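Local coordinates for protein FdhC (Acinetobacter nosocomialis, PDB 5KTC) that transfers an (R)-3-hydroxybutanoyl group from coenzyme A to the 3-amino group of a dTDP-linked dideoxygalactose, as an N-acyltransferase of the GNAT superfamily, at residues Val16-Ala21 with Ser46-Ile51; Glu131-Asn136 with Asp155-Tyr160. All blocks are in the same frame, centred on the assembly; numbering follows the deposited sequence.

Contact 1. Residues Val16-Ala21 with Ser46-Ile51; sequences VEENDA and SQAEWI. With FUH ([[(2~{R},3~{S},5~{R})-5-[5-methyl-2,4-bis(oxidanylidene)pyrimidin-1-yl]-3-oxidanyl-oxolan-2-yl]methoxy-oxidanyl-phosphoryl] [(2~{R},3~{R},4~{S},5~{R},6~{R})-6-methyl-3,5-bis(oxidanyl)-4-[[(3~{R})-3-oxidanylbutanoyl]amino]oxan-2-yl] hydrogen phosphate), chain C; EDO (1,2-ethanediol), chain B.
Q47 meets A21 with its aliphatic part, CG lying 3.8 Å from A21 CB, while its amide serves the nucleotide sugar. With CG anti to the backbone N (chi1 178°) and a bend at chi2 (64°), the amide turns to the thymine N3 and O15 and makes two hydrogen bonds: FUH N3 donates to Q47 OE1 at 2.9 Å and a nearly straight 170°, and Q47 NE2 donates to FUH O15. A48 follows, its CB 4.1 Å from A21 CB, and E18 CG comes closest to its carbonyl O. Here helix 44-59 of the GNAT fold lies against the 3-10 turn that leads from strand 11-15 into helix 21-28; that turn is braced by E17 N, which donates to D20 OD2 at 2.6 Å, and D20 in turn forms a salt bridge with R14. W50 lays one indole face under the thymine, FUH C19 standing 3.7 Å above the ring plane over its centre, and R57 adds a cation-pi contact. I51 packs against the turn: CD1 reaches E17 O at 3.5 Å and CG2 reaches V16 CG1 at 3.8 Å, the V16 and I51 side chains crossing at about a right angle.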
loop_
_atom_site.group_PDB
_atom_site.type_symbol
_atom_site.label_atom_id
_atom_site.label_comp_id
_atom_site.label_asym_id
_atom_site.label_seq_id
_atom_site.Cartn_x
_atom_site.Cartn_y
_atom_site.Cartn_z
ATOM N N VAL A 16 1.264 -11.460 -3.374
ATOM C CA VAL A 16 0.031 -12.265 -3.372
ATOM C C VAL A 16 0.194 -13.570 -4.153
ATOM O O VAL A 16 0.843 -13.583 -5.212
ATOM C CB VAL A 16 -1.151 -11.425 -3.902
ATOM C CG1 VAL A 16 -2.389 -12.256 -4.221
ATOM C CG2 VAL A 16 -1.473 -10.389 -2.842
ATOM N N GLU A 17 -0.363 -14.647 -3.611
ATOM C CA GLU A 17 -0.451 -15.953 -4.362
ATOM C C GLU A 17 -1.937 -16.354 -4.463
ATOM O O GLU A 17 -2.785 -15.831 -3.703
ATOM C CB GLU A 17 0.333 -17.057 -3.639
ATOM C CG GLU A 17 1.819 -16.826 -3.331
ATOM C CD GLU A 17 2.690 -16.686 -4.562
ATOM O OE1 GLU A 17 3.803 -16.148 -4.436
ATOM O OE2 GLU A 17 2.287 -17.128 -5.662
ATOM N N GLU A 18 -2.265 -17.289 -5.370
ATOM C CA GLU A 18 -3.658 -17.804 -5.494
ATOM C C GLU A 18 -4.258 -18.283 -4.185
ATOM O O GLU A 18 -5.469 -18.084 -3.906
ATOM C CB GLU A 18 -3.767 -18.936 -6.545
ATOM C CG GLU A 18 -3.937 -18.425 -7.959
ATOM C CD GLU A 18 -4.146 -19.560 -8.961
ATOM O OE1 GLU A 18 -5.050 -20.405 -8.723
ATOM O OE2 GLU A 18 -3.402 -19.591 -9.962
ATOM N N ASN A 19 -3.414 -18.870 -3.358
ATOM C CA ASN A 19 -3.807 -19.327 -2.065
ATOM C C ASN A 19 -4.228 -18.239 -1.068
ATOM O O ASN A 19 -4.822 -18.576 -0.057
ATOM C CB ASN A 19 -2.685 -20.201 -1.433
ATOM C CG ASN A 19 -3.230 -21.329 -0.546
ATOM O OD1 ASN A 19 -4.359 -21.261 -0.024
ATOM N ND2 ASN A 19 -2.426 -22.406 -0.384
ATOM N N ASP A 20 -3.948 -16.947 -1.344
ATOM C CA ASP A 20 -4.415 -15.841 -0.479
ATOM C C ASP A 20 -5.883 -15.465 -0.783
ATOM O O ASP A 20 -6.424 -14.501 -0.189
ATOM C CB ASP A 20 -3.564 -14.580 -0.706
ATOM C CG ASP A 20 -2.061 -14.792 -0.312
ATOM O OD1 ASP A 20 -1.888 -15.323 0.800
ATOM O OD2 ASP A 20 -1.139 -14.470 -1.092
ATOM N N ALA A 21 -6.516 -16.214 -1.708
ATOM C CA ALA A 21 -7.848 -15.824 -2.141
ATOM C C ALA A 21 -8.847 -15.758 -1.023
ATOM O O ALA A 21 -9.615 -14.818 -0.960
ATOM C CB ALA A 21 -8.316 -16.725 -3.267
ATOM N N SER A 46 -13.503 -17.431 -7.581
ATOM C CA SER A 46 -13.478 -16.225 -8.396
ATOM C C SER A 46 -12.313 -15.345 -8.013
ATOM O O SER A 46 -11.649 -14.819 -8.871
ATOM C CB SER A 46 -14.772 -15.411 -8.303
ATOM O OG SER A 46 -15.839 -16.245 -8.742
ATOM N N GLN A 47 -12.066 -15.212 -6.718
ATOM C CA GLN A 47 -10.920 -14.403 -6.292
ATOM C C GLN A 47 -9.580 -15.067 -6.717
ATOM O O GLN A 47 -8.675 -14.372 -7.136
ATOM C CB GLN A 47 -10.990 -14.129 -4.814
ATOM C CG GLN A 47 -9.833 -13.338 -4.222
ATOM C CD GLN A 47 -9.694 -11.951 -4.743
ATOM O OE1 GLN A 47 -10.657 -11.232 -4.868
ATOM N NE2 GLN A 47 -8.457 -11.528 -4.994
ATOM N N ALA A 48 -9.489 -16.394 -6.620
ATOM C CA ALA A 48 -8.320 -17.124 -7.093
ATOM C C ALA A 48 -8.122 -16.807 -8.554
ATOM O O ALA A 48 -6.968 -16.544 -8.991
ATOM C CB ALA A 48 -8.471 -18.628 -6.920
ATOM N N GLU A 49 -9.228 -16.799 -9.326
ATOM C CA GLU A 49 -9.094 -16.458 -10.739
ATOM C C GLU A 49 -8.557 -15.021 -10.967
ATOM O O GLU A 49 -7.730 -14.800 -11.824
ATOM C CB GLU A 49 -10.395 -16.670 -11.565
ATOM C CG GLU A 49 -10.097 -16.467 -13.074
ATOM C CD GLU A 49 -11.310 -16.437 -13.994
ATOM O OE1 GLU A 49 -11.158 -15.841 -15.117
ATOM O OE2 GLU A 49 -12.377 -16.999 -13.601
ATOM N N TRP A 50 -9.100 -14.052 -10.244
ATOM C CA TRP A 50 -8.609 -12.662 -10.262
ATOM C C TRP A 50 -7.094 -12.646 -10.014
ATOM O O TRP A 50 -6.350 -11.924 -10.688
ATOM C CB TRP A 50 -9.340 -11.790 -9.205
ATOM C CG TRP A 50 -9.188 -10.292 -9.431
ATOM C CD1 TRP A 50 -10.091 -9.420 -10.053
ATOM C CD2 TRP A 50 -8.070 -9.490 -9.081
ATOM N NE1 TRP A 50 -9.572 -8.137 -10.093
ATOM C CE2 TRP A 50 -8.331 -8.159 -9.527
ATOM C CE3 TRP A 50 -6.841 -9.754 -8.445
ATOM C CZ2 TRP A 50 -7.413 -7.117 -9.353
ATOM C CZ3 TRP A 50 -5.927 -8.683 -8.286
ATOM C CH2 TRP A 50 -6.227 -7.400 -8.728
ATOM N N ILE A 51 -6.658 -13.432 -9.051
ATOM C CA ILE A 51 -5.207 -13.462 -8.706
ATOM C C ILE A 51 -4.366 -14.092 -9.843
ATOM O O ILE A 51 -3.257 -13.641 -10.167
ATOM C CB ILE A 51 -5.004 -14.196 -7.395
ATOM C CG1 ILE A 51 -5.675 -13.452 -6.239
ATOM C CG2 ILE A 51 -3.506 -14.412 -7.116
ATOM C CD1 ILE A 51 -5.671 -14.268 -4.952
HETATM O O1 FUH C . -6.593 2.369 -1.809
HETATM C C1 FUH C . -6.657 3.409 -2.455
HETATM C C2 FUH C . -5.625 4.485 -2.367
HETATM C C3 FUH C . -4.866 4.451 -1.066
HETATM O O2 FUH C . -5.504 5.276 -0.059
HETATM C C4 FUH C . -3.477 5.010 -1.244
HETATM N N1 FUH C . -7.687 3.655 -3.359
HETATM C C5 FUH C . -8.565 2.561 -3.788
HETATM C C6 FUH C . -10.043 2.990 -3.774
HETATM O O3 FUH C . -10.152 4.095 -4.566
HETATM C C7 FUH C . -10.978 1.977 -4.393
HETATM C C8 FUH C . -12.411 2.498 -4.655
HETATM O O4 FUH C . -10.470 1.534 -5.663
HETATM C C9 FUH C . -8.176 2.124 -5.190
HETATM O O5 FUH C . -6.875 1.518 -5.223
HETATM C C10 FUH C . -9.105 1.080 -5.665
HETATM O O6 FUH C . -8.964 -0.036 -4.799
HETATM P P1 FUH C . -9.564 -1.443 -5.147
HETATM O O7 FUH C . -11.006 -1.547 -4.815
HETATM O O8 FUH C . -8.730 -2.406 -4.303
HETATM O O9 FUH C . -9.165 -1.892 -6.621
HETATM P P2 FUH C . -9.816 -1.576 -8.048
HETATM O O10 FUH C . -8.713 -1.102 -8.930
HETATM O O11 FUH C . -10.915 -0.549 -7.813
HETATM O O12 FUH C . -10.317 -3.019 -8.411
HETATM C C11 FUH C . -10.517 -3.381 -9.781
HETATM C C12 FUH C . -11.586 -4.443 -9.832
HETATM C C13 FUH C . -12.825 -4.122 -8.969
HETATM O O13 FUH C . -14.038 -4.614 -9.566
HETATM C C14 FUH C . -12.633 -4.931 -7.694
HETATM C C15 FUH C . -11.872 -6.125 -8.218
HETATM O O14 FUH C . -11.065 -5.681 -9.338
HETATM N N2 FUH C . -10.871 -6.724 -7.309
HETATM C C16 FUH C . -9.763 -6.029 -6.928
HETATM C C17 FUH C . -8.797 -6.637 -6.123
HETATM C C18 FUH C . -7.542 -5.912 -5.688
HETATM C C19 FUH C . -9.050 -7.979 -5.702
HETATM O O15 FUH C . -8.154 -8.599 -4.995
HETATM N N3 FUH C . -10.149 -8.639 -6.092
HETATM C C20 FUH C . -11.009 -8.026 -6.912
HETATM O O16 FUH C . -12.104 -8.673 -7.272
HETATM C C1 EDO B . -2.296 -15.982 4.877
HETATM O O1 EDO B . -1.263 -16.625 4.102
HETATM C C2 EDO B . -3.117 -15.052 3.993
HETATM O O2 EDO B . -3.456 -15.677 2.746
#

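Contact 2. Residues Glu131-Asn136 with Asp155-Tyr160; sequences EVMKGN and DENIYY. With COA (coenzyme A), chain D.
An antiparallel strand pair of the central GNAT sheet, strand 127-133 beside strand 157-163, brings E131, V132 and M133 against Y159, I158 and N157, with the strand segments running 160° apart in direction. V132 and I158 form the hydrogen-bonded pair: V132 N donates to I158 O and I158 N to V132 O, each at 3.0 Å. The ladder ends with K134 N donating to E156 O at 2.7 Å, at the start of a type II turn from M133 to N136. E131 and Y159 are a non-hydrogen-bonded pair on one face of the sheet. E131 CG sits between the backbone N and the carbonyl carbon (chi1 61°), and a bend at chi2 carries the carboxylate to the edge of the Y159 ring, OE2 lying 3.5 Å from CE1 near the ring plane. N157 ND2 donates to Y159 OH nearly in the amide plane, which would hold the amide's rotation beside E131 CG; the same hydroxyl is hydrogen-bonded to D154. On the other face V132 CG2 approaches Y160 CE1 at 3.9 Å, and helix 137-146 covers V132 through V139, H140 and H143. The GNAT active-site cleft opens beside strand 127-133: the coenzyme A sulfur S1P lies 3.8 Å from V132 CG1, and E131 O accepts a hydrogen bond from the amide N1 of the product sugar. Past the turn, N136 ND2 donates to COA O5P at 3.1 Å, a single hydrogen bond to the pantetheine arm. The K134 side chain passes the E156 backbone carbonyl, CG 3.6 Å from E156 O, and NZ then bonds the D154 carbonyl O and forms a salt bridge with E153.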
loop_
_atom_site.group_PDB
_atom_site.type_symbol
_atom_site.label_atom_id
_atom_site.label_comp_id
_atom_site.label_asym_id
_atom_site.label_seq_id
_atom_site.Cartn_x
_atom_site.Cartn_y
_atom_site.Cartn_z
ATOM N N GLU A 131 -6.106 7.860 -5.503
ATOM C CA GLU A 131 -7.317 8.579 -5.144
ATOM C C GLU A 131 -7.941 8.030 -3.865
ATOM O O GLU A 131 -7.676 6.891 -3.493
ATOM C CB GLU A 131 -8.326 8.500 -6.278
ATOM C CG GLU A 131 -8.823 7.148 -6.682
ATOM C CD GLU A 131 -8.142 6.503 -7.852
ATOM O OE1 GLU A 131 -8.108 5.269 -7.916
ATOM O OE2 GLU A 131 -7.649 7.207 -8.734
ATOM N N VAL A 132 -8.768 8.853 -3.214
ATOM C CA VAL A 132 -9.399 8.529 -1.950
ATOM C C VAL A 132 -10.823 9.061 -2.023
ATOM O O VAL A 132 -11.032 10.208 -2.442
ATOM C CB VAL A 132 -8.693 9.233 -0.815
ATOM C CG1 VAL A 132 -9.319 8.939 0.529
ATOM C CG2 VAL A 132 -7.194 8.894 -0.810
ATOM N N MET A 133 -11.805 8.245 -1.678
ATOM C CA MET A 133 -13.195 8.719 -1.746
ATOM C C MET A 133 -13.475 9.860 -0.823
ATOM O O MET A 133 -13.028 9.881 0.284
ATOM C CB MET A 133 -14.198 7.597 -1.472
ATOM C CG MET A 133 -14.400 6.682 -2.692
ATOM S SD MET A 133 -15.829 5.579 -2.501
ATOM C CE MET A 133 -17.220 6.684 -2.856
ATOM N N LYS A 134 -14.258 10.824 -1.293
ATOM C CA LYS A 134 -14.741 11.870 -0.436
ATOM C C LYS A 134 -15.562 11.171 0.660
ATOM O O LYS A 134 -16.195 10.209 0.379
ATOM C CB LYS A 134 -15.562 12.827 -1.289
ATOM C CG LYS A 134 -14.753 13.624 -2.293
ATOM C CD LYS A 134 -15.675 14.558 -3.104
ATOM C CE LYS A 134 -15.058 15.898 -3.462
ATOM N NZ LYS A 134 -15.542 16.301 -4.837
ATOM N N GLY A 135 -15.419 11.602 1.899
ATOM C CA GLY A 135 -16.000 10.926 3.051
ATOM C C GLY A 135 -15.012 10.106 3.842
ATOM O O GLY A 135 -15.228 9.881 5.031
ATOM N N ASN A 136 -13.903 9.664 3.213
ATOM C CA ASN A 136 -12.878 8.823 3.893
ATOM C C ASN A 136 -11.844 9.678 4.605
ATOM O O ASN A 136 -10.613 9.663 4.331
ATOM C CB ASN A 136 -12.244 7.876 2.864
ATOM C CG ASN A 136 -11.657 6.611 3.481
ATOM O OD1 ASN A 136 -11.666 6.407 4.686
ATOM N ND2 ASN A 136 -11.138 5.749 2.620
ATOM N N ASP A 155 -16.957 13.821 -8.610
ATOM C CA ASP A 155 -18.110 13.645 -7.648
ATOM C C ASP A 155 -17.782 12.665 -6.469
ATOM O O ASP A 155 -18.290 12.799 -5.356
ATOM C CB ASP A 155 -19.292 13.100 -8.469
ATOM C CG ASP A 155 -19.880 14.147 -9.390
ATOM O OD1 ASP A 155 -19.662 15.343 -9.142
ATOM O OD2 ASP A 155 -20.598 13.775 -10.326
ATOM N N GLU A 156 -16.862 11.745 -6.724
ATOM C CA GLU A 156 -16.544 10.640 -5.802
ATOM C C GLU A 156 -15.270 10.795 -4.999
ATOM O O GLU A 156 -15.230 10.401 -3.824
ATOM C CB GLU A 156 -16.297 9.392 -6.596
ATOM C CG GLU A 156 -17.447 8.811 -7.286
ATOM C CD GLU A 156 -17.044 7.648 -8.164
ATOM O OE1 GLU A 156 -17.862 7.423 -9.083
ATOM O OE2 GLU A 156 -15.994 6.940 -7.957
ATOM N N ASN A 157 -14.228 11.296 -5.667
ATOM C CA ASN A 157 -12.818 11.218 -5.208
ATOM C C ASN A 157 -12.084 12.526 -5.114
ATOM O O ASN A 157 -12.447 13.528 -5.755
ATOM C CB ASN A 157 -12.010 10.412 -6.244
ATOM C CG ASN A 157 -12.462 8.980 -6.382
ATOM O OD1 ASN A 157 -12.892 8.393 -5.409
ATOM N ND2 ASN A 157 -12.375 8.409 -7.590
ATOM N N ILE A 158 -11.050 12.511 -4.296
ATOM C CA ILE A 158 -9.958 13.417 -4.391
ATOM C C ILE A 158 -8.766 12.643 -4.956
ATOM O O ILE A 158 -8.532 11.483 -4.594
ATOM C CB ILE A 158 -9.692 14.110 -3.098
ATOM C CG1 ILE A 158 -10.926 14.953 -2.734
ATOM C CG2 ILE A 158 -8.439 15.027 -3.220
ATOM C CD1 ILE A 158 -10.905 15.384 -1.296
ATOM N N TYR A 159 -8.070 13.286 -5.925
ATOM C CA TYR A 159 -6.953 12.687 -6.663
ATOM C C TYR A 159 -5.672 13.311 -6.147
ATOM O O TYR A 159 -5.587 14.553 -5.958
ATOM C CB TYR A 159 -7.093 12.963 -8.153
ATOM C CG TYR A 159 -8.252 12.268 -8.681
ATOM C CD1 TYR A 159 -8.163 10.943 -9.017
ATOM C CD2 TYR A 159 -9.509 12.896 -8.725
ATOM C CE1 TYR A 159 -9.247 10.237 -9.402
ATOM C CE2 TYR A 159 -10.611 12.202 -9.147
ATOM C CZ TYR A 159 -10.499 10.901 -9.487
ATOM O OH TYR A 159 -11.558 10.106 -9.892
ATOM N N TYR A 160 -4.679 12.458 -5.880
ATOM C CA TYR A 160 -3.435 12.906 -5.301
ATOM C C TYR A 160 -2.266 12.458 -6.140
ATOM O O TYR A 160 -2.347 11.454 -6.831
ATOM C CB TYR A 160 -3.253 12.297 -3.890
ATOM C CG TYR A 160 -4.247 12.770 -2.872
ATOM C CD1 TYR A 160 -5.450 12.104 -2.667
ATOM C CD2 TYR A 160 -3.967 13.876 -2.091
ATOM C CE1 TYR A 160 -6.373 12.595 -1.746
ATOM C CE2 TYR A 160 -4.853 14.317 -1.134
ATOM C CZ TYR A 160 -6.057 13.666 -0.977
ATOM O OH TYR A 160 -6.909 14.164 -0.034
HETATM N N1A COA D . 3.120 10.229 11.418
HETATM C C2A COA D . 2.997 9.617 12.619
HETATM N N3A COA D . 1.934 8.880 12.948
HETATM C C4A COA D . 1.004 8.664 12.029
HETATM C C5A COA D . 1.100 9.268 10.677
HETATM C C6A COA D . 2.249 10.099 10.410
HETATM N N6A COA D . 2.420 10.694 9.233
HETATM N N7A COA D . 0.034 8.877 9.992
HETATM C C8A COA D . -0.702 8.105 10.819
HETATM N N9A COA D . -0.118 7.991 12.042
HETATM C C1B COA D . -0.606 7.206 13.196
HETATM C C2B COA D . -2.112 7.435 13.370
HETATM O O2B COA D . -2.420 8.595 14.162
HETATM C C3B COA D . -2.557 6.143 13.965
HETATM O O3B COA D . -2.191 6.162 15.348
HETATM P P3B COA D . -3.320 6.319 16.481
HETATM O O7A COA D . -3.545 4.855 16.884
HETATM O O8A COA D . -2.433 7.116 17.395
HETATM O O9A COA D . -4.508 7.006 15.856
HETATM C C4B COA D . -1.686 5.124 13.264
HETATM O O4B COA D . -0.466 5.804 12.925
HETATM C C5B COA D . -2.376 4.444 12.099
HETATM O O5B COA D . -2.798 5.405 11.156
HETATM P P1A COA D . -4.330 5.522 10.786
HETATM O O1A COA D . -4.508 6.774 9.954
HETATM O O2A COA D . -5.276 5.169 11.902
HETATM O O3A COA D . -4.595 4.383 9.667
HETATM P P2A COA D . -5.406 3.055 9.692
HETATM O O4A COA D . -4.881 2.038 10.671
HETATM O O5A COA D . -6.901 3.307 9.758
HETATM O O6A COA D . -5.083 2.443 8.253
HETATM C CBP COA D . -6.330 2.162 6.178
HETATM C CCP COA D . -5.578 3.130 7.108
HETATM C CDP COA D . -6.859 2.984 5.029
HETATM C CEP COA D . -5.388 1.083 5.653
HETATM C CAP COA D . -7.482 1.497 6.971
HETATM O OAP COA D . -8.161 2.586 7.680
HETATM C C9P COA D . -8.406 0.697 6.146
HETATM O O9P COA D . -8.229 -0.483 5.773
HETATM N N8P COA D . -9.518 1.368 5.783
HETATM C C7P COA D . -10.498 0.749 4.973
HETATM C C6P COA D . -10.118 0.505 3.534
HETATM C C5P COA D . -9.877 1.823 2.844
HETATM O O5P COA D . -10.737 2.717 2.936
HETATM N N4P COA D . -8.731 1.955 2.206
HETATM C C3P COA D . -8.316 3.228 1.610
HETATM C C2P COA D . -9.041 3.521 0.282
HETATM S S1P COA D . -8.664 5.238 -0.231
#

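Overall arrangement
The two contacts come in series along the chain, contact 1 closing before contact 2 opens, and their centres lie about 27 Å apart, with nearest atoms about 12 Å apart and no touch. Contact 1 joins the loop after strand 11-15, an outermost strand of the seven-stranded mixed sheet, to helix 44-59; contact 2 lies within that sheet, between strand 127-133 and strand 157-163. They are linked through one ligand: 46-51 holds the thymine end of the nucleotide sugar, while 131-136 meets its acylated sugar end and the sulfur of coenzyme A. The extended product thus spans the distance between nucleotide recognition and the site where the acyl group is joined.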